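Local structure of CDP-glucose-4,6-dehydratase (Yersinia pseudotuberculosis, 1RKX) at residues P178-R192 and L249-F262. The protein catalyses the 4,6-dehydration of CDP-D-glucose as an NAD-binding member of the short-chain dehydrogenase/reductase family. Residues are numbered along the deposited sequence; the frame is centred on the assembly and turned at random.
Sequences PANYGQHGTAVATVR and LYTDGAEYAEGWNF
R192, A187 and A254 bury the most surface: R192 where strands 187-192 and 259-261, the last two strands of the parallel Rossmann-type sheet of this short-chain dehydrogenase/reductase, run side by side, and A187 and A254 ahead of that pairing, against L249 and against P178 and Y181 respectively. Four backbone hydrogen bonds join the strands, from T190 N to E258 O (3.1 Å) through W260 N to T190 O and R192 N to W260 O, the shortest at 2.7 Å, to F262 N with R192 O. On the face carrying T190 and R192, the extended R192 chain runs back over G259, whose CA lies 3.9 Å from NH2 above one face of the guanidinium. E165 takes a salt bridge from R192 NE and a hydrogen bond from T190 OG1, while Y136 accepts from R192 NH1. Across the sheet, V191 CG1 meets the edge of the F262 ring at 3.8 Å; the V191 side chain is about 8 Å from the bound NAD.

Before the strands pair, A187 CB packs 3.5 Å from L249 CD2, and L249 CD1 reaches on to A189 CB, joining the end of helix 236-251 to the sheet. A254 fits its CB against P178 CB (3.7 Å) and holds its backbone N over one face of the Y181 ring. Y181 extends past G253 toward the helix end, its CG swung opposite the backbone N (chi1 -177°). The strongest polar partner of its hydroxyl is K125; two waters add to this, one lying between the hydroxyl and L249 O, the other, 2.9 Å from Y181 OH, donating to Y250 O.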
ATOM      1  N   PRO C 178     -15.873 -13.061  15.391  1.00 37.64           N
ATOM      2  CA  PRO C 178     -15.203 -14.333  15.678  1.00 42.52           C
ATOM      3  C   PRO C 178     -14.995 -14.531  17.175  1.00 41.43           C
ATOM      4  O   PRO C 178     -15.101 -15.645  17.688  1.00 41.70           O
ATOM      5  CB  PRO C 178     -13.883 -14.199  14.922  1.00 44.49           C
ATOM      6  CG  PRO C 178     -14.279 -13.395  13.726  1.00 46.11           C
ATOM      7  CD  PRO C 178     -15.145 -12.316  14.346  1.00 42.50           C
ATOM      8  N   ALA C 179     -14.709 -13.436  17.869  1.00 41.79           N
ATOM      9  CA  ALA C 179     -14.479 -13.471  19.307  1.00 41.94           C
ATOM     10  C   ALA C 179     -15.702 -13.952  20.075  1.00 40.44           C
ATOM     11  O   ALA C 179     -15.588 -14.390  21.217  1.00 40.88           O
ATOM     12  CB  ALA C 179     -14.073 -12.093  19.799  1.00 43.45           C
ATOM     13  N   ASN C 180     -16.872 -13.868  19.453  1.00 41.90           N
ATOM     14  CA  ASN C 180     -18.105 -14.294  20.108  1.00 43.15           C
ATOM     15  C   ASN C 180     -18.756 -15.482  19.418  1.00 36.70           C
ATOM     16  O   ASN C 180     -19.924 -15.778  19.662  1.00 33.46           O
ATOM     17  CB  ASN C 180     -19.107 -13.137  20.151  1.00 51.23           C
ATOM     18  CG  ASN C 180     -18.631 -11.985  21.010  1.00 62.36           C
ATOM     19  OD1 ASN C 180     -19.337 -10.989  21.177  1.00 68.49           O
ATOM     20  ND2 ASN C 180     -17.428 -12.110  21.560  1.00 68.51           N
ATOM     21  N   TYR C 181     -18.007 -16.160  18.555  1.00 31.40           N
ATOM     22  CA  TYR C 181     -18.545 -17.303  17.829  1.00 31.93           C
ATOM     23  C   TYR C 181     -19.202 -18.321  18.757  1.00 33.56           C
ATOM     24  O   TYR C 181     -20.234 -18.903  18.424  1.00 31.33           O
ATOM     25  CB  TYR C 181     -17.443 -17.993  17.029  1.00 29.62           C
ATOM     26  CG  TYR C 181     -17.948 -19.152  16.201  1.00 29.87           C
ATOM     27  CD1 TYR C 181     -18.637 -18.934  15.004  1.00 28.04           C
ATOM     28  CD2 TYR C 181     -17.758 -20.471  16.626  1.00 28.32           C
ATOM     29  CE1 TYR C 181     -19.124 -20.003  14.249  1.00 26.61           C
ATOM     30  CE2 TYR C 181     -18.241 -21.543  15.885  1.00 27.25           C
ATOM     31  CZ  TYR C 181     -18.923 -21.306  14.698  1.00 29.14           C
ATOM     32  OH  TYR C 181     -19.406 -22.369  13.967  1.00 27.06           O
ATOM     33  N   GLY C 182     -18.598 -18.529  19.923  1.00 34.02           N
ATOM     34  CA  GLY C 182     -19.137 -19.480  20.876  1.00 37.15           C
ATOM     35  C   GLY C 182     -20.550 -19.149  21.308  1.00 38.79           C
ATOM     36  O   GLY C 182     -21.228 -19.979  21.905  1.00 40.45           O
ATOM     37  N   GLN C 183     -21.003 -17.937  21.001  1.00 42.40           N
ATOM     38  CA  GLN C 183     -22.344 -17.520  21.382  1.00 42.72           C
ATOM     39  C   GLN C 183     -23.323 -17.546  20.207  1.00 38.02           C
ATOM     40  O   GLN C 183     -24.350 -18.222  20.268  1.00 37.17           O
ATOM     41  CB  GLN C 183     -22.299 -16.116  21.984  1.00 49.06           C
ATOM     42  CG  GLN C 183     -21.135 -15.893  22.940  1.00 59.19           C
ATOM     43  CD  GLN C 183     -21.179 -14.531  23.608  1.00 64.31           C
ATOM     44  OE1 GLN C 183     -21.410 -13.512  22.954  1.00 66.39           O
ATOM     45  NE2 GLN C 183     -20.947 -14.504  24.916  1.00 66.31           N
ATOM     46  N   HIS C 184     -23.003 -16.818  19.139  1.00 33.41           N
ATOM     47  CA  HIS C 184     -23.878 -16.759  17.971  1.00 29.12           C
ATOM     48  C   HIS C 184     -23.708 -17.937  17.018  1.00 26.22           C
ATOM     49  O   HIS C 184     -24.671 -18.378  16.393  1.00 25.59           O
ATOM     50  CB  HIS C 184     -23.671 -15.431  17.220  1.00 27.26           C
ATOM     51  CG  HIS C 184     -22.268 -15.208  16.745  1.00 26.83           C
ATOM     52  ND1 HIS C 184     -21.769 -15.784  15.596  1.00 26.44           N
ATOM     53  CD2 HIS C 184     -21.258 -14.468  17.263  1.00 25.68           C
ATOM     54  CE1 HIS C 184     -20.514 -15.406  15.426  1.00 26.27           C
ATOM     55  NE2 HIS C 184     -20.180 -14.608  16.423  1.00 25.01           N
ATOM     56  N   GLY C 185     -22.482 -18.431  16.899  1.00 24.49           N
ATOM     57  CA  GLY C 185     -22.210 -19.566  16.033  1.00 24.93           C
ATOM     58  C   GLY C 185     -22.353 -19.338  14.538  1.00 24.62           C
ATOM     59  O   GLY C 185     -22.471 -20.293  13.776  1.00 25.02           O
ATOM     60  N   THR C 186     -22.326 -18.083  14.101  1.00 24.97           N
ATOM     61  CA  THR C 186     -22.474 -17.788  12.678  1.00 23.48           C
ATOM     62  C   THR C 186     -21.153 -17.375  12.031  1.00 21.87           C
ATOM     63  O   THR C 186     -20.507 -16.428  12.477  1.00 23.02           O
ATOM     64  CB  THR C 186     -23.504 -16.661  12.460  1.00 23.81           C
ATOM     65  OG1 THR C 186     -24.733 -17.002  13.118  1.00 26.22           O
ATOM     66  CG2 THR C 186     -23.773 -16.464  10.972  1.00 23.99           C
ATOM     67  N   ALA C 187     -20.756 -18.097  10.982  1.00 21.55           N
ATOM     68  CA  ALA C 187     -19.523 -17.814  10.254  1.00 20.19           C
ATOM     69  C   ALA C 187     -19.924 -17.164   8.931  1.00 19.15           C
ATOM     70  O   ALA C 187     -20.500 -17.815   8.065  1.00 18.80           O
ATOM     71  CB  ALA C 187     -18.750 -19.109  10.002  1.00 20.45           C
ATOM     72  N   VAL C 188     -19.611 -15.880   8.787  1.00 20.51           N
ATOM     73  CA  VAL C 188     -19.980 -15.114   7.595  1.00 18.65           C
ATOM     74  C   VAL C 188     -18.816 -14.781   6.662  1.00 16.69           C
ATOM     75  O   VAL C 188     -17.793 -14.253   7.092  1.00 17.68           O
ATOM     76  CB  VAL C 188     -20.656 -13.792   8.009  1.00 19.66           C
ATOM     77  CG1 VAL C 188     -21.168 -13.051   6.769  1.00 19.83           C
ATOM     78  CG2 VAL C 188     -21.795 -14.076   8.981  1.00 21.41           C
ATOM     79  N   ALA C 189     -18.992 -15.071   5.375  1.00 16.27           N
ATOM     80  CA  ALA C 189     -17.951 -14.803   4.390  1.00 17.25           C
ATOM     81  C   ALA C 189     -18.513 -14.203   3.103  1.00 17.57           C
ATOM     82  O   ALA C 189     -19.715 -14.256   2.849  1.00 14.94           O
ATOM     83  CB  ALA C 189     -17.208 -16.095   4.061  1.00 16.63           C
ATOM     84  N   THR C 190     -17.632 -13.610   2.305  1.00 15.01           N
ATOM     85  CA  THR C 190     -18.032 -13.073   1.013  1.00 16.29           C
ATOM     86  C   THR C 190     -17.203 -13.804  -0.033  1.00 15.43           C
ATOM     87  O   THR C 190     -16.080 -14.235   0.246  1.00 17.01           O
ATOM     88  CB  THR C 190     -17.790 -11.544   0.883  1.00 15.74           C
ATOM     89  OG1 THR C 190     -16.427 -11.231   1.199  1.00 14.57           O
ATOM     90  CG2 THR C 190     -18.730 -10.775   1.805  1.00 15.31           C
ATOM     91  N   VAL C 191     -17.766 -13.972  -1.224  1.00 15.71           N
ATOM     92  CA  VAL C 191     -17.060 -14.645  -2.303  1.00 16.56           C
ATOM     93  C   VAL C 191     -17.067 -13.742  -3.531  1.00 16.36           C
ATOM     94  O   VAL C 191     -18.088 -13.160  -3.898  1.00 14.99           O
ATOM     95  CB  VAL C 191     -17.685 -16.031  -2.624  1.00 16.80           C
ATOM     96  CG1 VAL C 191     -17.451 -16.972  -1.450  1.00 16.39           C
ATOM     97  CG2 VAL C 191     -19.172 -15.904  -2.911  1.00 17.22           C
ATOM     98  N   ARG C 192     -15.906 -13.629  -4.157  1.00 13.99           N
ATOM     99  CA  ARG C 192     -15.727 -12.760  -5.307  1.00 17.06           C
ATOM    100  C   ARG C 192     -15.321 -13.544  -6.546  1.00 16.20           C
ATOM    101  O   ARG C 192     -14.284 -14.210  -6.556  1.00 15.71           O
ATOM    102  CB  ARG C 192     -14.663 -11.715  -4.952  1.00 13.71           C
ATOM    103  CG  ARG C 192     -14.951 -11.022  -3.616  1.00 15.60           C
ATOM    104  CD  ARG C 192     -13.708 -10.409  -2.977  1.00 16.23           C
ATOM    105  NE  ARG C 192     -13.998  -9.868  -1.646  1.00 14.42           N
ATOM    106  CZ  ARG C 192     -13.082  -9.400  -0.810  1.00 14.03           C
ATOM    107  NH1 ARG C 192     -11.802  -9.407  -1.150  1.00 14.73           N
ATOM    108  NH2 ARG C 192     -13.447  -8.912   0.368  1.00 14.15           N
ATOM    109  N   LEU C 249     -16.992 -23.218   6.721  1.00 22.95           N
ATOM    110  CA  LEU C 249     -17.578 -22.239   7.634  1.00 22.94           C
ATOM    111  C   LEU C 249     -18.456 -22.974   8.646  1.00 22.95           C
ATOM    112  O   LEU C 249     -18.482 -22.637   9.829  1.00 21.19           O
ATOM    113  CB  LEU C 249     -18.437 -21.234   6.859  1.00 21.45           C
ATOM    114  CG  LEU C 249     -17.703 -20.192   6.007  1.00 21.20           C
ATOM    115  CD1 LEU C 249     -18.686 -19.537   5.042  1.00 20.56           C
ATOM    116  CD2 LEU C 249     -17.043 -19.167   6.908  1.00 19.25           C
ATOM    117  N   TYR C 250     -19.173 -23.980   8.161  1.00 22.96           N
ATOM    118  CA  TYR C 250     -20.072 -24.759   9.003  1.00 25.46           C
ATOM    119  C   TYR C 250     -19.317 -25.587  10.039  1.00 25.33           C
ATOM    120  O   TYR C 250     -19.566 -25.474  11.242  1.00 24.48           O
ATOM    121  CB  TYR C 250     -20.919 -25.692   8.131  1.00 24.45           C
ATOM    122  CG  TYR C 250     -22.024 -26.416   8.876  1.00 27.50           C
ATOM    123  CD1 TYR C 250     -23.348 -25.995   8.775  1.00 27.31           C
ATOM    124  CD2 TYR C 250     -21.744 -27.518   9.688  1.00 29.07           C
ATOM    125  CE1 TYR C 250     -24.370 -26.650   9.458  1.00 27.58           C
ATOM    126  CE2 TYR C 250     -22.760 -28.179  10.382  1.00 28.54           C
ATOM    127  CZ  TYR C 250     -24.068 -27.741  10.261  1.00 29.61           C
ATOM    128  OH  TYR C 250     -25.075 -28.390  10.943  1.00 31.56           O
ATOM    129  N   THR C 251     -18.384 -26.402   9.561  1.00 27.96           N
ATOM    130  CA  THR C 251     -17.614 -27.286  10.430  1.00 32.20           C
ATOM    131  C   THR C 251     -16.479 -26.648  11.218  1.00 32.63           C
ATOM    132  O   THR C 251     -16.322 -26.934  12.400  1.00 31.18           O
ATOM    133  CB  THR C 251     -17.032 -28.460   9.629  1.00 30.86           C
ATOM    134  OG1 THR C 251     -16.032 -27.968   8.731  1.00 33.78           O
ATOM    135  CG2 THR C 251     -18.127 -29.153   8.829  1.00 30.98           C
ATOM    136  N   ASP C 252     -15.688 -25.791  10.579  1.00 35.78           N
ATOM    137  CA  ASP C 252     -14.564 -25.166  11.269  1.00 40.14           C
ATOM    138  C   ASP C 252     -14.884 -23.833  11.932  1.00 37.10           C
ATOM    139  O   ASP C 252     -14.343 -23.526  12.992  1.00 36.79           O
ATOM    140  CB  ASP C 252     -13.374 -25.013  10.319  1.00 47.67           C
ATOM    141  CG  ASP C 252     -12.833 -26.353   9.851  1.00 55.78           C
ATOM    142  OD1 ASP C 252     -13.035 -27.353  10.569  1.00 59.72           O
ATOM    143  OD2 ASP C 252     -12.199 -26.407   8.776  1.00 60.89           O
ATOM    144  N   GLY C 253     -15.741 -23.031  11.309  1.00 34.03           N
ATOM    145  CA  GLY C 253     -16.115 -21.770  11.921  1.00 31.13           C
ATOM    146  C   GLY C 253     -15.549 -20.460  11.400  1.00 30.76           C
ATOM    147  O   GLY C 253     -15.251 -20.304  10.212  1.00 29.58           O
ATOM    148  N   ALA C 254     -15.409 -19.512  12.323  1.00 30.64           N
ATOM    149  CA  ALA C 254     -14.923 -18.163  12.043  1.00 32.67           C
ATOM    150  C   ALA C 254     -13.581 -18.063  11.335  1.00 31.52           C
ATOM    151  O   ALA C 254     -13.276 -17.034  10.725  1.00 30.19           O
ATOM    152  CB  ALA C 254     -14.878 -17.359  13.338  1.00 35.91           C
ATOM    153  N   GLU C 255     -12.774 -19.113  11.424  1.00 30.48           N
ATOM    154  CA  GLU C 255     -11.471 -19.118  10.773  1.00 30.76           C
ATOM    155  C   GLU C 255     -11.608 -18.793   9.286  1.00 26.93           C
ATOM    156  O   GLU C 255     -10.692 -18.250   8.670  1.00 25.80           O
ATOM    157  CB  GLU C 255     -10.803 -20.486  10.951  1.00 37.84           C
ATOM    158  CG  GLU C 255      -9.606 -20.727  10.040  1.00 46.72           C
ATOM    159  CD  GLU C 255      -8.898 -22.039  10.331  1.00 51.82           C
ATOM    160  OE1 GLU C 255      -9.589 -23.064  10.517  1.00 53.71           O
ATOM    161  OE2 GLU C 255      -7.649 -22.048  10.365  1.00 53.70           O
ATOM    162  N   TYR C 256     -12.758 -19.120   8.715  1.00 22.56           N
ATOM    163  CA  TYR C 256     -12.980 -18.872   7.299  1.00 22.61           C
ATOM    164  C   TYR C 256     -13.928 -17.718   6.996  1.00 20.49           C
ATOM    165  O   TYR C 256     -14.277 -17.492   5.838  1.00 22.82           O
ATOM    166  CB  TYR C 256     -13.487 -20.149   6.629  1.00 23.38           C
ATOM    167  CG  TYR C 256     -12.502 -21.289   6.731  1.00 26.34           C
ATOM    168  CD1 TYR C 256     -12.506 -22.147   7.832  1.00 28.51           C
ATOM    169  CD2 TYR C 256     -11.526 -21.476   5.753  1.00 27.87           C
ATOM    170  CE1 TYR C 256     -11.559 -23.163   7.955  1.00 28.93           C
ATOM    171  CE2 TYR C 256     -10.572 -22.486   5.866  1.00 29.39           C
ATOM    172  CZ  TYR C 256     -10.593 -23.326   6.968  1.00 31.17           C
ATOM    173  OH  TYR C 256      -9.648 -24.323   7.078  1.00 32.04           O
ATOM    174  N   ALA C 257     -14.330 -16.988   8.031  1.00 18.33           N
ATOM    175  CA  ALA C 257     -15.249 -15.860   7.879  1.00 20.71           C
ATOM    176  C   ALA C 257     -14.538 -14.605   7.363  1.00 19.37           C
ATOM    177  O   ALA C 257     -14.325 -13.644   8.104  1.00 19.32           O
ATOM    178  CB  ALA C 257     -15.944 -15.570   9.220  1.00 20.16           C
ATOM    179  N   GLU C 258     -14.179 -14.623   6.084  1.00 19.32           N
ATOM    180  CA  GLU C 258     -13.489 -13.500   5.452  1.00 21.16           C
ATOM    181  C   GLU C 258     -13.911 -13.442   3.988  1.00 18.29           C
ATOM    182  O   GLU C 258     -14.896 -14.065   3.593  1.00 17.23           O
ATOM    183  CB  GLU C 258     -11.969 -13.695   5.509  1.00 24.06           C
ATOM    184  CG  GLU C 258     -11.472 -14.511   6.685  1.00 30.95           C
ATOM    185  CD  GLU C 258      -9.966 -14.671   6.693  1.00 32.63           C
ATOM    186  OE1 GLU C 258      -9.385 -14.911   5.609  1.00 30.36           O
ATOM    187  OE2 GLU C 258      -9.365 -14.565   7.783  1.00 34.57           O
ATOM    188  N   GLY C 259     -13.156 -12.693   3.185  1.00 17.29           N
ATOM    189  CA  GLY C 259     -13.459 -12.579   1.767  1.00 14.05           C
ATOM    190  C   GLY C 259     -12.621 -13.563   0.965  1.00 15.62           C
ATOM    191  O   GLY C 259     -11.465 -13.816   1.312  1.00 16.47           O
ATOM    192  N   TRP C 260     -13.185 -14.101  -0.116  1.00 14.80           N
ATOM    193  CA  TRP C 260     -12.485 -15.089  -0.934  1.00 15.74           C
ATOM    194  C   TRP C 260     -12.647 -14.915  -2.442  1.00 17.02           C
ATOM    195  O   TRP C 260     -13.761 -14.779  -2.939  1.00 16.31           O
ATOM    196  CB  TRP C 260     -12.970 -16.500  -0.580  1.00 16.05           C
ATOM    197  CG  TRP C 260     -12.827 -16.860   0.858  1.00 16.99           C
ATOM    198  CD1 TRP C 260     -13.648 -16.489   1.883  1.00 17.26           C
ATOM    199  CD2 TRP C 260     -11.782 -17.644   1.440  1.00 17.09           C
ATOM    200  NE1 TRP C 260     -13.178 -16.994   3.072  1.00 17.57           N
ATOM    201  CE2 TRP C 260     -12.033 -17.706   2.830  1.00 18.71           C
ATOM    202  CE3 TRP C 260     -10.655 -18.299   0.923  1.00 19.21           C
ATOM    203  CZ2 TRP C 260     -11.196 -18.400   3.714  1.00 17.81           C
ATOM    204  CZ3 TRP C 260      -9.818 -18.991   1.801  1.00 20.32           C
ATOM    205  CH2 TRP C 260     -10.097 -19.033   3.185  1.00 19.45           C
ATOM    206  N   ASN C 261     -11.525 -14.958  -3.158  1.00 14.65           N
ATOM    207  CA  ASN C 261     -11.499 -14.844  -4.616  1.00 17.84           C
ATOM    208  C   ASN C 261     -11.583 -16.223  -5.275  1.00 17.92           C
ATOM    209  O   ASN C 261     -10.930 -17.169  -4.834  1.00 17.39           O
ATOM    210  CB  ASN C 261     -10.178 -14.234  -5.098  1.00 15.90           C
ATOM    211  CG  ASN C 261     -10.065 -12.746  -4.842  1.00 16.76           C
ATOM    212  OD1 ASN C 261      -8.968 -12.193  -4.913  1.00 22.09           O
ATOM    213  ND2 ASN C 261     -11.179 -12.088  -4.570  1.00 15.89           N
ATOM    214  N   PHE C 262     -12.358 -16.325  -6.348  1.00 16.94           N
ATOM    215  CA  PHE C 262     -12.446 -17.566  -7.109  1.00 18.47           C
ATOM    216  C   PHE C 262     -12.366 -17.208  -8.585  1.00 20.48           C
ATOM    217  O   PHE C 262     -13.116 -16.360  -9.078  1.00 20.25           O
ATOM    218  CB  PHE C 262     -13.738 -18.340  -6.810  1.00 18.76           C
ATOM    219  CG  PHE C 262     -13.803 -18.897  -5.412  1.00 16.12           C
ATOM    220  CD1 PHE C 262     -14.541 -18.252  -4.429  1.00 14.92           C
ATOM    221  CD2 PHE C 262     -13.113 -20.062  -5.074  1.00 18.08           C
ATOM    222  CE1 PHE C 262     -14.600 -18.754  -3.131  1.00 16.52           C
ATOM    223  CE2 PHE C 262     -13.164 -20.574  -3.773  1.00 16.10           C
ATOM    224  CZ  PHE C 262     -13.906 -19.922  -2.805  1.00 16.54           C
TER
HETATM  225  O   HOH W   1     -20.314 -22.141  11.656  1.00 25.62           O
HETATM  226  O   HOH W   2     -17.891 -24.880  13.776  1.00 38.57           O